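Local atomic coordinates of sortase family protein (PDB entry 6IXZ), a protein that probably acts as a sortase C cysteine transpeptidase, an enzyme class that covalently links pilin subunits at the bacterial cell surface. Residues A[59-64]-A[94-99]; A[73-78]-A[133-138]. One frame throughout, in Å; residues are numbered along the deposited sequence.

Contact 1 (A[59-64]-A[94-99]); sequences DVLGYI and TSLPVG
Leu61 meets Leu96 and Pro97 inside the sortase beta barrel. Strand 60-66 brings Leu61 to this point, and the loop between strands 88-90 and 103-109 brings the other two. All three residues are buried and the contact is wholly apolar. No hydrogen bond joins the two segments. At the start of 59-64, the backbone of Asp59 is bonded to that of Tyr77, and Val60 lays its side chain on Tyr76. Leu61 follows and carries the whole contact from this side. With Gly62 it forms a beta bulge: both residues lie opposite the single residue Ile75. Leu61 N bonds to Ile75 O, and Gly62 O takes the N-H of Ile75. Leu61 points toward the loop. Its CG stands beside the backbone N and anti to the carbonyl carbon (chi1 -50°). From there CD1 continues the chain outward, anti to CA, so this one methyl does all the touching. Farther on, Tyr63 stacks its ring with His134, and Ile64 reaches inward to Leu107.

On the loop, Pro97 is the centre of an inverse gamma turn, closed by a bond of 2.8 Å from Val98 N to Leu96 O. The turn presents the proline ring to Leu61 by its CD corner, the carbon next to the ring nitrogen. Leu96 leaves the backbone in another direction, but its CD2 branch returns to the contact. Both loop side chains cross that of Leu61 at about a right angle. Helix 23-41 helps to place the loop, since Asn37 OD1 accepts a hydrogen bond from Leu96 N. The Leu61 methyl sits over the notch between the two loop residues: CD1 lies 4.0 Å from Leu96 CD2 and 4.2 Å from Pro97 CD.

Contact 2 (A[73-78]-A[133-138]); sequences LPIYYG and LHILKK
Ile75 reaches Ile135 and Leu133 over strand 60-66, on the inner side of the sortase beta barrel. The CB of Ile75 points toward segment 133-138 but is itself too far back to touch it. At CB the side chain forks. CG2 stands anti to the backbone N and makes no contact across. CG1 takes the place beside the backbone N (chi1 -64°) and carries the chain forward but stays short of the far segment. The tip, CD1, meets Ile135 CD1 methyl to methyl, at 3.7 Å. A looser approach of 4.3 Å joins Ile75 CD1 to Leu133 CD2. Seen from this tip the partner methyls lie roughly at a right angle, so it rests against a corner. The side chain also packs on Ile64 of strand 60-66. The Ile75 and Ile135 side chains cross at about a right angle, and only their end methyls come close. The CB of Ile135 does not aim at Ile75, and the bent outer torsion (chi2 -85°) turns CD1 toward it. Just after Ile135 the chain reverses in a type I' beta turn that ends at Lys138. Paired backbone bonds close this tight hairpin: Lys138 N to Ile135 O at 2.8 Å and Ile135 N to Lys138 O at 2.9 Å. Strand 60-66 lies between strands 71-77 and 130-135 in the sheet, while helix 5-18 covers Pro74 and helix 23-41 covers Leu136.

Overall arrangement
After helices 5-18 and 23-41 the chain enters strand 60-66, the first half of contact 1. It turns at once into strand 71-77, the first half of contact 2. Contact 1 closes when the loop 94-99 returns after strand 88-90. Contact 2 closes later, at the hairpin of strands 130-135 and 138-150. The two closures therefore cross, and their centres lie about 4 Å apart. Strand 60-66 lies between both strands of contact 2 and pairs with each; Tyr63 O lies 2.8 Å from His134 N, a probable hydrogen bond. Together the contacts tie three neighbouring strands and one loop into a single apolar core, away from the predicted catalytic His110 and Cys172.

Contact 1 (A[59-64]-A[94-99])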
loop_
_atom_site.group_PDB
_atom_site.type_symbol
_atom_site.label_atom_id
_atom_site.label_comp_id
_atom_site.label_asym_id
_atom_site.label_seq_id
_atom_site.Cartn_x
_atom_site.Cartn_y
_atom_site.Cartn_z
ATOM N N ASP A 59 9.529 7.914 0.178
ATOM C CA ASP A 59 9.482 7.860 -1.284
ATOM C C ASP A 59 8.064 7.514 -1.751
ATOM O O ASP A 59 7.353 6.807 -1.069
ATOM C CB ASP A 59 10.490 6.847 -1.816
ATOM C CG ASP A 59 11.949 7.321 -1.668
ATOM O OD1 ASP A 59 12.859 6.540 -2.017
ATOM O OD2 ASP A 59 12.184 8.435 -1.140
ATOM N N VAL A 60 7.637 8.043 -2.890
ATOM C CA VAL A 60 6.347 7.650 -3.436
ATOM C C VAL A 60 6.533 6.602 -4.527
ATOM O O VAL A 60 7.367 6.757 -5.422
ATOM C CB VAL A 60 5.489 8.863 -3.871
ATOM C CG1 VAL A 60 6.213 10.175 -3.645
ATOM C CG2 VAL A 60 4.959 8.749 -5.295
ATOM N N LEU A 61 5.760 5.530 -4.411
ATOM C CA LEU A 61 5.880 4.327 -5.230
ATOM C C LEU A 61 4.815 4.273 -6.329
ATOM O O LEU A 61 4.849 3.408 -7.205
ATOM C CB LEU A 61 5.681 3.104 -4.342
ATOM C CG LEU A 61 6.508 3.044 -3.061
ATOM C CD1 LEU A 61 6.125 1.810 -2.258
ATOM C CD2 LEU A 61 7.985 3.034 -3.412
ATOM N N GLY A 62 3.830 5.148 -6.231
ATOM C CA GLY A 62 2.751 5.170 -7.190
ATOM C C GLY A 62 1.495 5.676 -6.526
ATOM O O GLY A 62 1.573 6.439 -5.546
ATOM N N TYR A 63 0.345 5.190 -6.989
ATOM C CA TYR A 63 -0.928 5.508 -6.351
ATOM C C TYR A 63 -1.998 4.390 -6.385
ATOM O O TYR A 63 -1.904 3.404 -7.122
ATOM C CB TYR A 63 -1.504 6.785 -6.959
ATOM C CG TYR A 63 -1.726 6.696 -8.450
ATOM C CD1 TYR A 63 -2.998 6.470 -8.975
ATOM C CD2 TYR A 63 -0.653 6.786 -9.332
ATOM C CE1 TYR A 63 -3.187 6.349 -10.347
ATOM C CE2 TYR A 63 -0.833 6.674 -10.695
ATOM C CZ TYR A 63 -2.097 6.490 -11.200
ATOM O OH TYR A 63 -2.259 6.398 -12.561
ATOM N N ILE A 64 -3.036 4.592 -5.595
ATOM C CA ILE A 64 -4.149 3.681 -5.531
ATOM C C ILE A 64 -5.417 4.388 -6.010
ATOM O O ILE A 64 -5.632 5.567 -5.723
ATOM C CB ILE A 64 -4.336 3.122 -4.092
ATOM C CG1 ILE A 64 -5.517 2.160 -4.022
ATOM C CG2 ILE A 64 -4.507 4.248 -3.069
ATOM C CD1 ILE A 64 -5.514 1.294 -2.778
ATOM N N THR A 94 6.025 -5.247 5.785
ATOM C CA THR A 94 5.050 -5.897 4.889
ATOM C C THR A 94 5.566 -5.815 3.475
ATOM O O THR A 94 6.474 -5.058 3.199
ATOM C CB THR A 94 3.602 -5.324 5.005
ATOM O OG1 THR A 94 3.514 -4.043 4.351
ATOM C CG2 THR A 94 3.203 -5.187 6.473
ATOM N N SER A 95 5.027 -6.651 2.586
ATOM C CA SER A 95 5.444 -6.679 1.190
ATOM C C SER A 95 5.320 -5.310 0.534
ATOM O O SER A 95 4.426 -4.556 0.874
ATOM C CB SER A 95 4.580 -7.698 0.430
ATOM O OG SER A 95 4.710 -8.976 1.035
ATOM N N LEU A 96 6.272 -4.936 -0.317
ATOM C CA LEU A 96 6.057 -3.808 -1.201
ATOM C C LEU A 96 5.047 -4.233 -2.282
ATOM O O LEU A 96 5.040 -5.383 -2.726
ATOM C CB LEU A 96 7.352 -3.349 -1.841
ATOM C CG LEU A 96 8.387 -2.682 -0.923
ATOM C CD1 LEU A 96 9.723 -2.516 -1.617
ATOM C CD2 LEU A 96 7.855 -1.349 -0.427
ATOM N N PRO A 97 4.167 -3.306 -2.662
ATOM C CA PRO A 97 2.936 -3.632 -3.345
ATOM C C PRO A 97 3.165 -3.771 -4.828
ATOM O O PRO A 97 2.632 -2.994 -5.608
ATOM C CB PRO A 97 2.055 -2.426 -3.049
ATOM C CG PRO A 97 3.027 -1.306 -3.016
ATOM C CD PRO A 97 4.218 -1.879 -2.283
ATOM N N VAL A 98 3.998 -4.727 -5.211
ATOM C CA VAL A 98 4.184 -5.011 -6.610
ATOM C C VAL A 98 3.526 -6.347 -7.016
ATOM O O VAL A 98 3.791 -6.851 -8.115
ATOM C CB VAL A 98 5.677 -5.029 -7.014
ATOM C CG1 VAL A 98 6.280 -3.628 -6.946
ATOM C CG2 VAL A 98 6.472 -6.011 -6.181
ATOM N N GLY A 99 2.808 -6.997 -6.092
ATOM C CA GLY A 99 2.198 -8.282 -6.425
ATOM C C GLY A 99 3.128 -9.488 -6.382
ATOM O O GLY A 99 4.335 -9.374 -6.235
#

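Contact 2 (A[73-78]-A[133-138])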
loop_
_atom_site.group_PDB
_atom_site.type_symbol
_atom_site.label_atom_id
_atom_site.label_comp_id
_atom_site.label_asym_id
_atom_site.label_seq_id
_atom_site.Cartn_x
_atom_site.Cartn_y
_atom_site.Cartn_z
ATOM N N LEU A 73 -5.090 8.236 -4.544
ATOM C CA LEU A 73 -4.123 8.749 -3.536
ATOM C C LEU A 73 -2.705 8.224 -3.825
ATOM O O LEU A 73 -2.547 7.068 -4.252
ATOM C CB LEU A 73 -4.539 8.307 -2.131
ATOM C CG LEU A 73 -5.812 8.934 -1.536
ATOM C CD1 LEU A 73 -6.292 8.181 -0.322
ATOM C CD2 LEU A 73 -5.638 10.403 -1.218
ATOM N N PRO A 74 -1.662 9.040 -3.533
ATOM C CA PRO A 74 -0.276 8.542 -3.616
ATOM C C PRO A 74 -0.024 7.537 -2.529
ATOM O O PRO A 74 -0.655 7.608 -1.482
ATOM C CB PRO A 74 0.589 9.788 -3.378
ATOM C CG PRO A 74 -0.324 10.775 -2.734
ATOM C CD PRO A 74 -1.708 10.481 -3.265
ATOM N N ILE A 75 0.907 6.636 -2.779
ATOM C CA ILE A 75 1.375 5.655 -1.807
ATOM C C ILE A 75 2.856 5.886 -1.525
ATOM O O ILE A 75 3.688 5.865 -2.431
ATOM C CB ILE A 75 1.160 4.222 -2.298
ATOM C CG1 ILE A 75 -0.329 3.927 -2.454
ATOM C CG2 ILE A 75 1.748 3.206 -1.323
ATOM C CD1 ILE A 75 -0.585 3.008 -3.619
ATOM N N TYR A 76 3.146 6.220 -0.270
ATOM C CA TYR A 76 4.502 6.382 0.220
ATOM C C TYR A 76 4.993 5.038 0.789
ATOM O O TYR A 76 4.201 4.210 1.222
ATOM C CB TYR A 76 4.540 7.444 1.330
ATOM C CG TYR A 76 4.126 8.827 0.875
ATOM C CD1 TYR A 76 2.789 9.193 0.851
ATOM C CD2 TYR A 76 5.071 9.774 0.474
ATOM C CE1 TYR A 76 2.406 10.457 0.478
ATOM C CE2 TYR A 76 4.687 11.047 0.105
ATOM C CZ TYR A 76 3.354 11.369 0.074
ATOM O OH TYR A 76 2.944 12.614 -0.342
ATOM N N TYR A 77 6.304 4.851 0.843
ATOM C CA TYR A 77 6.853 3.838 1.722
ATOM C C TYR A 77 6.987 4.419 3.126
ATOM O O TYR A 77 7.467 5.548 3.295
ATOM C CB TYR A 77 8.221 3.326 1.252
ATOM C CG TYR A 77 8.638 2.114 2.054
ATOM C CD1 TYR A 77 9.495 2.238 3.161
ATOM C CD2 TYR A 77 8.006 0.901 1.860
ATOM C CE1 TYR A 77 9.808 1.143 3.947
ATOM C CE2 TYR A 77 8.316 -0.204 2.633
ATOM C CZ TYR A 77 9.208 -0.066 3.684
ATOM O OH TYR A 77 9.465 -1.154 4.470
ATOM N N GLY A 78 6.572 3.627 4.112
ATOM C CA GLY A 78 6.864 3.917 5.509
ATOM C C GLY A 78 5.617 4.437 6.192
ATOM O O GLY A 78 4.651 4.778 5.530
ATOM N N LEU A 133 -3.991 -0.622 -8.099
ATOM C CA LEU A 133 -2.702 -0.052 -7.748
ATOM C C LEU A 133 -1.927 0.252 -9.018
ATOM O O LEU A 133 -1.812 -0.593 -9.911
ATOM C CB LEU A 133 -1.892 -1.047 -6.909
ATOM C CG LEU A 133 -2.516 -1.476 -5.590
ATOM C CD1 LEU A 133 -1.512 -2.231 -4.746
ATOM C CD2 LEU A 133 -3.023 -0.255 -4.851
ATOM N N HIS A 134 -1.241 1.385 -8.992
ATOM C CA HIS A 134 -0.369 1.817 -10.079
ATOM C C HIS A 134 1.015 2.103 -9.543
ATOM O O HIS A 134 1.235 3.163 -8.969
ATOM C CB HIS A 134 -0.966 3.082 -10.696
ATOM C CG HIS A 134 -2.260 2.829 -11.391
ATOM N ND1 HIS A 134 -2.330 2.068 -12.533
ATOM C CD2 HIS A 134 -3.537 3.051 -11.012
ATOM C CE1 HIS A 134 -3.589 1.957 -12.907
ATOM N NE2 HIS A 134 -4.343 2.534 -11.994
ATOM N N ILE A 135 1.913 1.115 -9.612
ATOM C CA ILE A 135 3.120 1.113 -8.790
ATOM C C ILE A 135 4.303 0.739 -9.682
ATOM O O ILE A 135 4.299 -0.323 -10.301
ATOM C CB ILE A 135 3.011 0.074 -7.663
ATOM C CG1 ILE A 135 1.795 0.380 -6.769
ATOM C CG2 ILE A 135 4.315 -0.017 -6.884
ATOM C CD1 ILE A 135 2.044 1.376 -5.665
ATOM N N LEU A 136 5.240 1.666 -9.859
ATOM C CA LEU A 136 6.391 1.454 -10.741
ATOM C C LEU A 136 5.970 0.827 -12.077
ATOM O O LEU A 136 6.541 -0.179 -12.514
ATOM C CB LEU A 136 7.451 0.590 -10.038
ATOM C CG LEU A 136 8.300 1.259 -8.950
ATOM C CD1 LEU A 136 7.660 2.520 -8.401
ATOM C CD2 LEU A 136 8.606 0.297 -7.824
ATOM N N LYS A 137 4.962 1.419 -12.707
ATOM C CA LYS A 137 4.531 1.036 -14.061
ATOM C C LYS A 137 3.690 -0.238 -14.115
ATOM O O LYS A 137 3.165 -0.594 -15.166
ATOM C CB LYS A 137 5.732 0.885 -14.996
ATOM C CG LYS A 137 6.577 2.134 -15.102
ATOM C CD LYS A 137 5.888 3.171 -15.965
ATOM C CE LYS A 137 6.214 2.972 -17.434
ATOM N NZ LYS A 137 5.572 4.027 -18.269
ATOM N N LYS A 138 3.520 -0.891 -12.972
ATOM C CA LYS A 138 2.610 -2.019 -12.881
ATOM C C LYS A 138 1.206 -1.544 -12.597
ATOM O O LYS A 138 0.991 -0.639 -11.781
ATOM C CB LYS A 138 3.061 -2.993 -11.799
ATOM C CG LYS A 138 4.352 -3.725 -12.133
ATOM C CD LYS A 138 4.532 -4.943 -11.247
ATOM C CE LYS A 138 4.016 -6.208 -11.918
ATOM N NZ LYS A 138 5.091 -6.916 -12.680
#